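Local coordinates for SAP-like pentraxin (PDB 3FLP), which is a calcium-binding lectin-like pentraxin that assembles into doubly stacked rings of seven subunits and probably recognises carbohydrate ligands through its bound calcium ions, at residues 45-50 with 85-90; 64-67 with 73-76; 137-142 with 147-152; 26-31 with 192-197; 37-42 with 182-187. All blocks are in the same frame, centred on the assembly; numbering follows the deposited sequence.

Interaction 1 of 5, residues 45-50 with 85-90; sequences RNTGYI and NKYISC
The backbones do not pair here: at their nearest, between Y49 and N85, the CA atoms are 10.8 Å apart, because strands 60-68 and 73-80 lie between strands 48-55 and 86-90 in the seven-stranded antiparallel sheet of the pentraxin beta sandwich. Side chains alone close this gap; tyrosine suits it as a long arm with a polar tip, and asparagine as a short one whose amide can both donate and accept. Y49 and N85 reach out from opposite directions. The phenol ring of Y49 is swung beside its own backbone N (chi1 -67°), which carries its hydroxyl out to the N85 amide. N85 ND2 donates a weak hydrogen bond to Y49 OH over 3.0 Å, bent to 125° at the hydrogen. Ring and amide planes stand 45° apart, and N85 OD1 lies at the ring edge, in its plane. That oxygen takes a stronger bond from Q79 NE2, so the amide is held by the neighbouring strand as well. Y49 also packs against E145 and E157, two calcium ligands, and its side chain is about 7 Å from a calcium ion, so the N85 contact lies one step behind the metal site. Y87, whose ring meets that of Y67 edge to face, brings its hydroxyl up to a threonine methyl: Y87 OH is 3.8 Å from T47 CG2.

Interaction 2 of 5, residues 64-67 with 73-76; sequences TSMY and TLNL
M66 pairs with L76 and Y67 with N75 in the antiparallel hairpin formed by strands 60-68 and 73-80. Backbone bonds come first. Y67 and N75 are a hydrogen-bonded pair: Y67 N donates to N75 O at 3.1 Å, and N75 N returns a bond to Y67 O at 3.0 Å. M66 and L76 make the adjoining non-hydrogen-bonded pair, and M66 CA brings its hydrogen toward N75 O, 3.2 Å away, in a CA-H...O contact.

On the Y67 face of the sheet the contact is of the CH-pi kind. With CG set between its backbone N and carbonyl carbon (chi1 73°), the Y67 ring folds over its partner, and N75 CB sits above the middle of one ring face, 3.8 Å from the centroid and 12° off the normal. The two side chains run side by side in the same direction, while the Y67 hydroxyl is hydrogen-bonded to K69 NZ. N75 also packs on Y87 and S89 of strand 86-90, the next strand of the sheet.

Apolar contacts occupy the other face. The M66 chain turns about its CG-SD bond (chi3 -89°) so that CE meets L74 CD1 at 3.8 Å, and its CB touches L76 CD2 at 3.9 Å. A flexible methionine between two branched leucines suits this buried face, where L76 also packs on V102 of the opposing sheet. The hairpin is thus two-sided: one surface oily and turned into the sandwich, the other aromatic and polar.

Interaction 3 of 5, residues 137-142 with 147-152; sequences GGTVVI and DKIGGG. With CA (calcium ion), chain O; CA (calcium ion), chain P.
T139 and I149 meet through torsions that bring one branch of each forward: T139 keeps OG1 beside its backbone N (chi1 -66°), while I149 holds CG2 opposite its own N, and the two side chains meet at a slant. The contact lies where strand 139-142 of the pentraxin beta sandwich is overlain by the loop that carries calcium ligands. T139 OG1 is 3.4 Å from I149 CG2, a close touch that also brings in T139 CB. Further along the strand, V141 CG2 rests 4.1 Å from G150 CA: with no side chain on G150, its CA itself comes up to the valine methyl.

The loop is shaped by a type II turn from K148 to G151. G150, at its third position, has a positive phi (67°) that glycine takes up readily. D147 and K148 both face G151, making a classic beta bulge with D147 N bonded to G151 O. Q146 ties loop to strand, its OE1 accepting from G150 N and its NE2 donating to T139 O.

The turn follows directly on D147, whose carboxylate joins the two calcium ions. OD1 bridges them, and OD2 makes D147 a two-oxygen ligand of one. The ion held by OD1 alone is also bound by D59, N60, E145, Q146 and a water; the ion held by both oxygens by E145, E154, E157 and two waters. This latter ion lies 2.4 Å from D147 OD2, and one of its bound waters donates a hydrogen bond of 2.7 Å to G152 O.

Interaction 4 of 5, residues 26-31 with 192-197; sequences QTLPAV and NVISWM
P29 brings the one ring into the contact, an aliphatic one, meeting V193 from the loop side: P29 CD lies 4.5 Å from V193 CG1, a loose touch. The aromatic group of the 192-197 segment, the W196 indole, takes no part in the contact. M197 SD lies over one of its faces, 4.0 Å above the plane and offset toward the rim. F201 meets the same indole with nearly parallel planes, and NE1 at its edge donates to V7 O.

What joins the loop 26-31 to the start of strand 194-195 is therefore aliphatic. L28 CD2 and V193 CG1 are 3.4 Å apart, tighter than an ordinary methyl contact, with the two side chains crossing at about a right angle. V193 sends CG1 forward by holding it opposite its backbone N (chi1 177°). The same leucine methyl also reaches I194 CG1 at 4.3 Å. The classic beta bulge of V193 and I194 opposite V168 is consistent with both of these consecutive residues touching L28. L28 is anchored in turn by backbone bonds to G137 and G138, and it packs on V140 between the two sheets of the pentraxin sandwich.

On its outer side the loop takes part in assembly. Q26 NE2 bonds to T27 O of a second subunit, and the bond is returned, a reciprocal pairing consistent with contact between the stacked heptamers. With no polar bond joining the two segments, their cohesion is hydrophobic, made by methyl and methylene groups of L28, P29, V193 and I194.

Interaction 5 of 5, residues 37-42 with 182-187; sequences CQRIKP and ASCNGI
R39 points across toward A182, its chain extended from CG to NE and its guanidinium turned so that one edge meets the peptide oxygen closing helix 175-182. This joins strand 33-42 of the pentraxin beta sandwich to the helix that lies against the sheet. Both terminal nitrogens share the one acceptor: R39 NH2 donates to A182 O at 3.0 Å with an angle of 151° at the hydrogen, and R39 NH1 adds a weak bond of 3.3 Å. A182 O lies close to the guanidinium plane, yet the donor NH2 stands well above the carbonyl plane of A182, away from the lone pairs. Arginine suits the place because a helix's last carbonyls lack the usual helical donors, and the partial negative charge there would probably attract a cation.

The strongest polar partner is D165, whose OD2 makes a salt bridge with R39 NE and so fixes the rotation of the group. R188, with NE near R39 NH2, brings like charge, which D165 probably offsets. Small A182 packs beside H101. C184, disulfide-bonded to C215, places its SG obliquely to the guanidinium, 3.7 Å from R39 NH1.

In the fold
Interactions 1 and 2 have centres about 3 Å apart and belong to one sheet: C90 N meets L74 O at 2.8 Å, probably a hydrogen bond, so the hairpin of interaction 2 fills the gap that interaction 1 spans. The 37-42 strand of interaction 5 lies in the facing sheet, and the sandwich core closes between them where M66 SD is 3.7 Å from I40 CD1. Interactions 3 and 4, with centres about 14 Å apart, are joined by a probable hydrogen bond of 2.8 Å from L28 N to G138 O. Interaction 3 carries the calcium site; interaction 1 approaches it through Y49, while interaction 4 borders other subunits.

Interaction 1 of 5, residues 45-50 with 85-90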
# COMPACT_ATOMS: atom_id res chain seq x y z
N ARG A 45 -52.05 -5.60 -13.44
CA ARG A 45 -52.37 -6.67 -12.51
C ARG A 45 -52.72 -8.00 -13.17
O ARG A 45 -52.44 -9.06 -12.60
CB ARG A 45 -53.53 -6.26 -11.61
CG ARG A 45 -53.17 -5.23 -10.55
CD ARG A 45 -54.27 -5.12 -9.51
NE ARG A 45 -53.77 -4.55 -8.26
CZ ARG A 45 -54.45 -4.53 -7.12
NH1 ARG A 45 -55.67 -5.03 -7.05
NH2 ARG A 45 -53.89 -4.00 -6.03
N ASN A 46 -53.34 -7.96 -14.35
CA ASN A 46 -53.73 -9.19 -15.01
C ASN A 46 -52.56 -10.04 -15.47
O ASN A 46 -51.45 -9.54 -15.69
CB ASN A 46 -54.69 -8.92 -16.19
CG ASN A 46 -54.17 -7.87 -17.14
OD1 ASN A 46 -54.05 -6.69 -16.78
ND2 ASN A 46 -53.88 -8.28 -18.36
N THR A 47 -52.81 -11.33 -15.58
CA THR A 47 -51.81 -12.31 -15.97
C THR A 47 -51.02 -11.95 -17.22
O THR A 47 -51.58 -11.52 -18.22
CB THR A 47 -52.46 -13.68 -16.19
OG1 THR A 47 -53.26 -14.00 -15.04
CG2 THR A 47 -51.40 -14.75 -16.39
N GLY A 48 -49.71 -12.15 -17.14
CA GLY A 48 -48.84 -11.89 -18.27
C GLY A 48 -47.72 -12.90 -18.23
O GLY A 48 -47.28 -13.29 -17.15
N TYR A 49 -47.26 -13.35 -19.40
CA TYR A 49 -46.16 -14.32 -19.45
C TYR A 49 -44.86 -13.60 -19.72
O TYR A 49 -44.74 -12.84 -20.69
CB TYR A 49 -46.43 -15.38 -20.52
CG TYR A 49 -47.60 -16.25 -20.14
CD1 TYR A 49 -48.91 -15.79 -20.28
CD2 TYR A 49 -47.40 -17.49 -19.54
CE1 TYR A 49 -49.99 -16.54 -19.83
CE2 TYR A 49 -48.47 -18.25 -19.08
CZ TYR A 49 -49.76 -17.77 -19.23
OH TYR A 49 -50.82 -18.50 -18.76
N ILE A 50 -43.87 -13.84 -18.86
CA ILE A 50 -42.57 -13.18 -18.97
C ILE A 50 -41.55 -13.96 -19.78
O ILE A 50 -41.04 -13.46 -20.79
CB ILE A 50 -42.01 -12.91 -17.56
CG1 ILE A 50 -43.00 -12.05 -16.77
CG2 ILE A 50 -40.65 -12.21 -17.64
CD1 ILE A 50 -42.65 -11.88 -15.32
N ASN A 85 -51.04 -24.15 -15.37
CA ASN A 85 -50.22 -23.17 -14.68
C ASN A 85 -50.26 -23.41 -13.18
O ASN A 85 -51.34 -23.54 -12.60
CB ASN A 85 -50.70 -21.75 -14.99
CG ASN A 85 -50.36 -21.31 -16.40
OD1 ASN A 85 -49.19 -21.31 -16.80
ND2 ASN A 85 -51.38 -20.95 -17.17
N LYS A 86 -49.09 -23.50 -12.56
CA LYS A 86 -49.00 -23.71 -11.12
C LYS A 86 -48.66 -22.36 -10.49
O LYS A 86 -47.68 -21.72 -10.87
CB LYS A 86 -47.91 -24.74 -10.79
CG LYS A 86 -47.99 -26.03 -11.60
CD LYS A 86 -49.32 -26.75 -11.39
CE LYS A 86 -49.36 -28.06 -12.16
NZ LYS A 86 -50.65 -28.77 -11.93
N TYR A 87 -49.48 -21.94 -9.54
CA TYR A 87 -49.28 -20.66 -8.88
C TYR A 87 -48.90 -20.75 -7.41
O TYR A 87 -49.41 -21.60 -6.67
CB TYR A 87 -50.54 -19.79 -9.02
CG TYR A 87 -50.77 -19.27 -10.42
CD1 TYR A 87 -49.99 -18.24 -10.93
CD2 TYR A 87 -51.75 -19.83 -11.24
CE1 TYR A 87 -50.18 -17.77 -12.23
CE2 TYR A 87 -51.95 -19.37 -12.54
CZ TYR A 87 -51.16 -18.34 -13.02
OH TYR A 87 -51.33 -17.88 -14.31
N ILE A 88 -47.99 -19.88 -6.99
CA ILE A 88 -47.55 -19.79 -5.61
C ILE A 88 -47.65 -18.32 -5.24
O ILE A 88 -47.08 -17.46 -5.93
CB ILE A 88 -46.10 -20.27 -5.43
CG1 ILE A 88 -46.00 -21.77 -5.73
CG2 ILE A 88 -45.64 -19.96 -4.00
CD1 ILE A 88 -44.61 -22.34 -5.58
N SER A 89 -48.39 -18.02 -4.18
CA SER A 89 -48.54 -16.64 -3.77
C SER A 89 -47.38 -16.17 -2.90
O SER A 89 -46.81 -16.95 -2.13
CB SER A 89 -49.89 -16.41 -3.08
OG SER A 89 -50.02 -17.19 -1.92
N CYS A 90 -47.02 -14.91 -3.06
CA CYS A 90 -45.93 -14.30 -2.31
C CYS A 90 -46.49 -13.28 -1.32
O CYS A 90 -47.34 -12.47 -1.67
CB CYS A 90 -44.96 -13.61 -3.27
SG CYS A 90 -43.93 -14.70 -4.32

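Interaction 2 of 5, residues 64-67 with 73-76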
# COMPACT_ATOMS: atom_id res chain seq x y z
N THR A 64 -43.02 -18.78 -17.55
CA THR A 64 -43.20 -18.11 -16.27
C THR A 64 -44.26 -17.03 -16.47
O THR A 64 -44.43 -16.50 -17.56
CB THR A 64 -41.91 -17.42 -15.78
OG1 THR A 64 -41.50 -16.44 -16.74
CG2 THR A 64 -40.79 -18.45 -15.58
N SER A 65 -44.97 -16.71 -15.39
CA SER A 65 -46.02 -15.71 -15.46
C SER A 65 -46.27 -15.13 -14.08
O SER A 65 -45.73 -15.61 -13.08
CB SER A 65 -47.31 -16.34 -15.97
OG SER A 65 -47.70 -17.41 -15.11
N MET A 66 -47.10 -14.10 -14.04
CA MET A 66 -47.43 -13.46 -12.78
C MET A 66 -48.74 -12.71 -12.94
O MET A 66 -49.19 -12.47 -14.05
CB MET A 66 -46.36 -12.45 -12.36
CG MET A 66 -46.36 -11.18 -13.24
SD MET A 66 -45.51 -9.75 -12.50
CE MET A 66 -46.85 -8.99 -11.58
N TYR A 67 -49.33 -12.37 -11.81
CA TYR A 67 -50.53 -11.56 -11.78
C TYR A 67 -50.67 -11.09 -10.35
O TYR A 67 -50.07 -11.66 -9.44
CB TYR A 67 -51.76 -12.32 -12.30
CG TYR A 67 -52.34 -13.38 -11.40
CD1 TYR A 67 -53.23 -13.05 -10.38
CD2 TYR A 67 -52.05 -14.72 -11.61
CE1 TYR A 67 -53.83 -14.03 -9.62
CE2 TYR A 67 -52.64 -15.71 -10.85
CZ TYR A 67 -53.53 -15.37 -9.86
OH TYR A 67 -54.11 -16.36 -9.10
N THR A 73 -51.72 -8.88 -3.58
CA THR A 73 -50.75 -9.97 -3.40
C THR A 73 -50.17 -10.48 -4.71
O THR A 73 -50.89 -10.67 -5.69
CB THR A 73 -51.42 -11.16 -2.67
OG1 THR A 73 -51.69 -10.79 -1.31
CG2 THR A 73 -50.53 -12.38 -2.68
N LEU A 74 -48.86 -10.71 -4.72
CA LEU A 74 -48.18 -11.21 -5.91
C LEU A 74 -48.35 -12.72 -6.06
O LEU A 74 -48.19 -13.46 -5.10
CB LEU A 74 -46.69 -10.89 -5.86
CG LEU A 74 -45.86 -11.47 -7.02
CD1 LEU A 74 -46.28 -10.84 -8.34
CD2 LEU A 74 -44.38 -11.22 -6.76
N ASN A 75 -48.68 -13.15 -7.27
CA ASN A 75 -48.83 -14.57 -7.56
C ASN A 75 -47.89 -14.91 -8.71
O ASN A 75 -47.95 -14.31 -9.78
CB ASN A 75 -50.27 -14.90 -7.93
CG ASN A 75 -51.02 -15.57 -6.79
OD1 ASN A 75 -51.09 -15.05 -5.68
ND2 ASN A 75 -51.58 -16.74 -7.07
N LEU A 76 -47.01 -15.88 -8.49
CA LEU A 76 -46.05 -16.28 -9.51
C LEU A 76 -46.41 -17.66 -10.04
O LEU A 76 -46.60 -18.60 -9.27
CB LEU A 76 -44.63 -16.27 -8.95
CG LEU A 76 -44.13 -14.91 -8.45
CD1 LEU A 76 -42.80 -15.07 -7.74
CD2 LEU A 76 -44.02 -13.94 -9.63

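Interaction 3 of 5, residues 137-142 with 147-152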
# COMPACT_ATOMS: atom_id res chain seq x y z
N GLY A 137 -32.77 -27.30 -28.03
CA GLY A 137 -33.25 -26.44 -29.10
C GLY A 137 -34.39 -25.50 -28.77
O GLY A 137 -35.06 -25.01 -29.67
N GLY A 138 -34.63 -25.26 -27.48
CA GLY A 138 -35.71 -24.37 -27.09
C GLY A 138 -35.45 -22.91 -27.42
O GLY A 138 -34.37 -22.39 -27.13
N THR A 139 -36.44 -22.25 -28.01
CA THR A 139 -36.35 -20.85 -28.38
C THR A 139 -36.98 -20.02 -27.26
O THR A 139 -38.11 -20.29 -26.84
CB THR A 139 -37.14 -20.55 -29.69
OG1 THR A 139 -36.50 -21.21 -30.79
CG2 THR A 139 -37.17 -19.06 -29.98
N VAL A 140 -36.25 -19.02 -26.77
CA VAL A 140 -36.75 -18.17 -25.69
C VAL A 140 -37.26 -16.81 -26.16
O VAL A 140 -36.56 -16.07 -26.87
CB VAL A 140 -35.66 -17.91 -24.62
CG1 VAL A 140 -36.18 -16.93 -23.57
CG2 VAL A 140 -35.24 -19.21 -23.96
N VAL A 141 -38.48 -16.49 -25.76
CA VAL A 141 -39.09 -15.20 -26.08
C VAL A 141 -39.46 -14.54 -24.76
O VAL A 141 -39.93 -15.21 -23.83
CB VAL A 141 -40.39 -15.35 -26.92
CG1 VAL A 141 -41.21 -14.08 -26.83
CG2 VAL A 141 -40.04 -15.61 -28.38
N ILE A 142 -39.23 -13.23 -24.66
CA ILE A 142 -39.55 -12.49 -23.44
C ILE A 142 -40.68 -11.49 -23.71
O ILE A 142 -40.66 -10.76 -24.70
CB ILE A 142 -38.33 -11.69 -22.93
CG1 ILE A 142 -37.14 -12.62 -22.70
CG2 ILE A 142 -38.69 -10.98 -21.63
CD1 ILE A 142 -37.35 -13.66 -21.63
N ASP A 147 -46.94 -19.64 -29.36
CA ASP A 147 -47.84 -20.73 -29.73
C ASP A 147 -47.18 -21.41 -30.92
O ASP A 147 -47.66 -22.41 -31.45
CB ASP A 147 -49.23 -20.21 -30.10
CG ASP A 147 -50.05 -19.86 -28.88
OD1 ASP A 147 -49.79 -20.45 -27.81
OD2 ASP A 147 -50.97 -19.01 -28.98
N LYS A 148 -46.06 -20.83 -31.33
CA LYS A 148 -45.23 -21.33 -32.42
C LYS A 148 -43.85 -20.73 -32.14
O LYS A 148 -43.74 -19.72 -31.44
CB LYS A 148 -45.74 -20.86 -33.78
CG LYS A 148 -45.78 -19.36 -33.94
CD LYS A 148 -45.71 -18.92 -35.40
CE LYS A 148 -46.87 -19.45 -36.22
NZ LYS A 148 -46.84 -18.85 -37.59
N ILE A 149 -42.80 -21.35 -32.68
CA ILE A 149 -41.45 -20.84 -32.45
C ILE A 149 -41.33 -19.36 -32.84
O ILE A 149 -41.47 -19.00 -34.01
CB ILE A 149 -40.40 -21.63 -33.25
CG1 ILE A 149 -40.44 -23.10 -32.84
CG2 ILE A 149 -39.02 -21.03 -33.03
CD1 ILE A 149 -40.30 -23.33 -31.35
N GLY A 150 -41.06 -18.51 -31.86
CA GLY A 150 -40.90 -17.09 -32.11
C GLY A 150 -42.14 -16.34 -32.55
O GLY A 150 -42.04 -15.22 -33.06
N GLY A 151 -43.32 -16.92 -32.36
CA GLY A 151 -44.53 -16.24 -32.79
C GLY A 151 -45.83 -16.78 -32.23
O GLY A 151 -45.84 -17.45 -31.19
N GLY A 152 -46.93 -16.50 -32.93
CA GLY A 152 -48.24 -16.93 -32.49
C GLY A 152 -48.62 -16.27 -31.18
O GLY A 152 -49.26 -16.88 -30.33
CA CA O . -48.32 -21.40 -26.13
CA CA P . -50.86 -18.46 -26.60
O HOH W 1 -49.69 -16.71 -27.67
O HOH W 2 -50.39 -21.73 -25.08
O HOH W 3 -52.08 -19.75 -25.04

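Interaction 4 of 5, residues 26-31 with 192-197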
# COMPACT_ATOMS: atom_id res chain seq x y z
N GLN A 26 -29.79 -17.61 -29.80
CA GLN A 26 -29.33 -18.97 -29.61
C GLN A 26 -30.35 -19.80 -28.83
O GLN A 26 -30.87 -19.36 -27.80
CB GLN A 26 -27.98 -18.96 -28.88
CG GLN A 26 -27.33 -20.33 -28.69
CD GLN A 26 -25.91 -20.23 -28.14
OE1 GLN A 26 -25.58 -19.30 -27.41
NE2 GLN A 26 -25.07 -21.21 -28.47
N THR A 27 -30.65 -20.99 -29.34
CA THR A 27 -31.60 -21.87 -28.66
C THR A 27 -30.90 -22.48 -27.44
O THR A 27 -29.67 -22.57 -27.39
CB THR A 27 -32.10 -23.00 -29.58
OG1 THR A 27 -31.00 -23.83 -29.98
CG2 THR A 27 -32.77 -22.42 -30.82
N LEU A 28 -31.69 -22.90 -26.46
CA LEU A 28 -31.14 -23.47 -25.25
C LEU A 28 -30.73 -24.93 -25.43
O LEU A 28 -31.17 -25.60 -26.37
CB LEU A 28 -32.16 -23.38 -24.11
CG LEU A 28 -32.71 -21.99 -23.78
CD1 LEU A 28 -33.62 -22.08 -22.56
CD2 LEU A 28 -31.57 -21.04 -23.51
N PRO A 29 -29.85 -25.43 -24.55
CA PRO A 29 -29.42 -26.83 -24.64
C PRO A 29 -30.50 -27.61 -23.90
O PRO A 29 -31.42 -27.02 -23.34
CB PRO A 29 -28.10 -26.83 -23.88
CG PRO A 29 -28.38 -25.84 -22.77
CD PRO A 29 -29.09 -24.71 -23.52
N ALA A 30 -30.39 -28.94 -23.89
CA ALA A 30 -31.35 -29.75 -23.16
C ALA A 30 -31.08 -29.47 -21.68
O ALA A 30 -29.91 -29.35 -21.28
CB ALA A 30 -31.13 -31.23 -23.46
N VAL A 31 -32.12 -29.35 -20.86
CA VAL A 31 -31.92 -29.10 -19.43
C VAL A 31 -32.89 -29.93 -18.61
O VAL A 31 -34.00 -30.23 -19.05
CB VAL A 31 -32.17 -27.61 -19.05
CG1 VAL A 31 -31.22 -26.68 -19.83
CG2 VAL A 31 -33.62 -27.23 -19.30
N ASN A 192 -25.46 -19.10 -16.39
CA ASN A 192 -24.60 -19.82 -17.33
C ASN A 192 -25.34 -20.15 -18.64
O ASN A 192 -24.71 -20.45 -19.64
CB ASN A 192 -24.05 -21.11 -16.69
CG ASN A 192 -25.11 -22.19 -16.51
OD1 ASN A 192 -26.20 -21.94 -15.97
ND2 ASN A 192 -24.80 -23.40 -16.95
N VAL A 193 -26.67 -20.11 -18.61
CA VAL A 193 -27.46 -20.40 -19.81
C VAL A 193 -27.70 -19.06 -20.51
O VAL A 193 -27.41 -18.91 -21.70
CB VAL A 193 -28.81 -21.05 -19.42
CG1 VAL A 193 -29.65 -21.28 -20.66
CG2 VAL A 193 -28.55 -22.37 -18.72
N ILE A 194 -28.24 -18.09 -19.77
CA ILE A 194 -28.48 -16.75 -20.30
C ILE A 194 -27.93 -15.74 -19.30
O ILE A 194 -28.27 -15.78 -18.12
CB ILE A 194 -29.98 -16.45 -20.51
CG1 ILE A 194 -30.53 -17.23 -21.71
CG2 ILE A 194 -30.19 -14.95 -20.74
CD1 ILE A 194 -32.00 -16.97 -21.97
N SER A 195 -27.07 -14.85 -19.78
CA SER A 195 -26.51 -13.80 -18.96
C SER A 195 -26.96 -12.50 -19.61
O SER A 195 -26.65 -12.25 -20.78
CB SER A 195 -24.98 -13.88 -18.93
OG SER A 195 -24.44 -12.80 -18.18
N TRP A 196 -27.70 -11.69 -18.87
CA TRP A 196 -28.23 -10.43 -19.39
C TRP A 196 -27.22 -9.59 -20.17
O TRP A 196 -26.16 -9.26 -19.67
CB TRP A 196 -28.80 -9.60 -18.24
CG TRP A 196 -29.62 -8.42 -18.70
CD1 TRP A 196 -29.53 -7.13 -18.26
CD2 TRP A 196 -30.73 -8.44 -19.61
NE1 TRP A 196 -30.51 -6.35 -18.83
CE2 TRP A 196 -31.26 -7.13 -19.66
CE3 TRP A 196 -31.33 -9.45 -20.38
CZ2 TRP A 196 -32.37 -6.81 -20.45
CZ3 TRP A 196 -32.42 -9.12 -21.17
CH2 TRP A 196 -32.93 -7.81 -21.20
N MET A 197 -27.59 -9.26 -21.41
CA MET A 197 -26.77 -8.46 -22.29
C MET A 197 -25.47 -9.13 -22.77
O MET A 197 -24.63 -8.49 -23.39
CB MET A 197 -26.45 -7.11 -21.63
CG MET A 197 -27.68 -6.29 -21.24
SD MET A 197 -28.86 -6.01 -22.60
CE MET A 197 -27.95 -4.79 -23.63

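Interaction 5 of 5, residues 37-42 with 182-187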
# COMPACT_ATOMS: atom_id res chain seq x y z
N CYS A 37 -34.15 -15.83 -13.10
CA CYS A 37 -34.22 -14.70 -12.19
C CYS A 37 -34.15 -13.40 -13.01
O CYS A 37 -33.46 -13.34 -14.03
CB CYS A 37 -33.02 -14.71 -11.23
SG CYS A 37 -32.91 -15.77 -9.74
N GLN A 38 -34.86 -12.37 -12.56
CA GLN A 38 -34.82 -11.07 -13.23
C GLN A 38 -35.50 -9.99 -12.40
O GLN A 38 -36.25 -10.28 -11.47
CB GLN A 38 -35.46 -11.12 -14.63
CG GLN A 38 -36.97 -10.98 -14.67
CD GLN A 38 -37.68 -12.32 -14.61
OE1 GLN A 38 -37.76 -13.03 -15.61
NE2 GLN A 38 -38.18 -12.67 -13.44
N ARG A 39 -35.22 -8.74 -12.74
CA ARG A 39 -35.83 -7.61 -12.05
C ARG A 39 -36.97 -7.12 -12.94
O ARG A 39 -36.78 -6.93 -14.15
CB ARG A 39 -34.78 -6.52 -11.81
CG ARG A 39 -33.68 -6.96 -10.84
CD ARG A 39 -32.42 -6.09 -10.89
NE ARG A 39 -31.33 -6.80 -10.21
CZ ARG A 39 -31.25 -6.97 -8.89
NH1 ARG A 39 -32.19 -6.45 -8.09
NH2 ARG A 39 -30.27 -7.69 -8.37
N ILE A 40 -38.15 -6.95 -12.37
CA ILE A 40 -39.30 -6.50 -13.14
C ILE A 40 -40.11 -5.39 -12.47
O ILE A 40 -40.19 -5.30 -11.23
CB ILE A 40 -40.30 -7.66 -13.44
CG1 ILE A 40 -40.72 -8.34 -12.13
CG2 ILE A 40 -39.67 -8.66 -14.40
CD1 ILE A 40 -41.80 -9.40 -12.30
N LYS A 41 -40.70 -4.55 -13.31
CA LYS A 41 -41.55 -3.45 -12.88
C LYS A 41 -42.82 -3.67 -13.70
O LYS A 41 -42.89 -3.30 -14.87
CB LYS A 41 -40.92 -2.10 -13.24
CG LYS A 41 -41.85 -0.92 -12.95
CD LYS A 41 -41.32 0.37 -13.54
CE LYS A 41 -40.00 0.78 -12.91
NZ LYS A 41 -39.59 2.13 -13.39
N PRO A 42 -43.84 -4.31 -13.11
CA PRO A 42 -45.09 -4.58 -13.82
C PRO A 42 -45.99 -3.37 -14.04
O PRO A 42 -46.08 -2.48 -13.19
CB PRO A 42 -45.74 -5.65 -12.95
CG PRO A 42 -45.34 -5.22 -11.57
CD PRO A 42 -43.89 -4.83 -11.72
N ALA A 182 -30.57 -11.80 -5.77
CA ALA A 182 -31.43 -10.62 -5.65
C ALA A 182 -30.77 -9.36 -5.08
O ALA A 182 -31.09 -8.25 -5.50
CB ALA A 182 -32.68 -10.96 -4.84
N SER A 183 -29.87 -9.53 -4.11
CA SER A 183 -29.21 -8.38 -3.49
C SER A 183 -28.69 -7.39 -4.51
O SER A 183 -27.88 -7.73 -5.37
CB SER A 183 -28.06 -8.82 -2.59
OG SER A 183 -28.56 -9.48 -1.44
N CYS A 184 -29.15 -6.15 -4.38
CA CYS A 184 -28.74 -5.08 -5.29
C CYS A 184 -27.25 -4.76 -5.20
O CYS A 184 -26.61 -4.50 -6.21
CB CYS A 184 -29.55 -3.82 -5.01
SG CYS A 184 -31.01 -3.53 -6.06
N ASN A 185 -26.71 -4.79 -3.98
CA ASN A 185 -25.29 -4.49 -3.78
C ASN A 185 -24.47 -5.76 -3.60
O ASN A 185 -23.34 -5.71 -3.12
CB ASN A 185 -25.10 -3.59 -2.56
CG ASN A 185 -25.84 -2.27 -2.69
OD1 ASN A 185 -25.68 -1.55 -3.69
ND2 ASN A 185 -26.64 -1.94 -1.69
N GLY A 186 -25.04 -6.90 -3.98
CA GLY A 186 -24.34 -8.16 -3.85
C GLY A 186 -23.38 -8.38 -5.01
O GLY A 186 -22.96 -7.43 -5.66
N ILE A 187 -23.05 -9.64 -5.26
CA ILE A 187 -22.12 -9.97 -6.34
C ILE A 187 -22.77 -9.88 -7.72
O ILE A 187 -22.08 -9.86 -8.73
CB ILE A 187 -21.54 -11.39 -6.15
CG1 ILE A 187 -22.66 -12.43 -6.23
CG2 ILE A 187 -20.85 -11.48 -4.79
CD1 ILE A 187 -22.18 -13.85 -6.03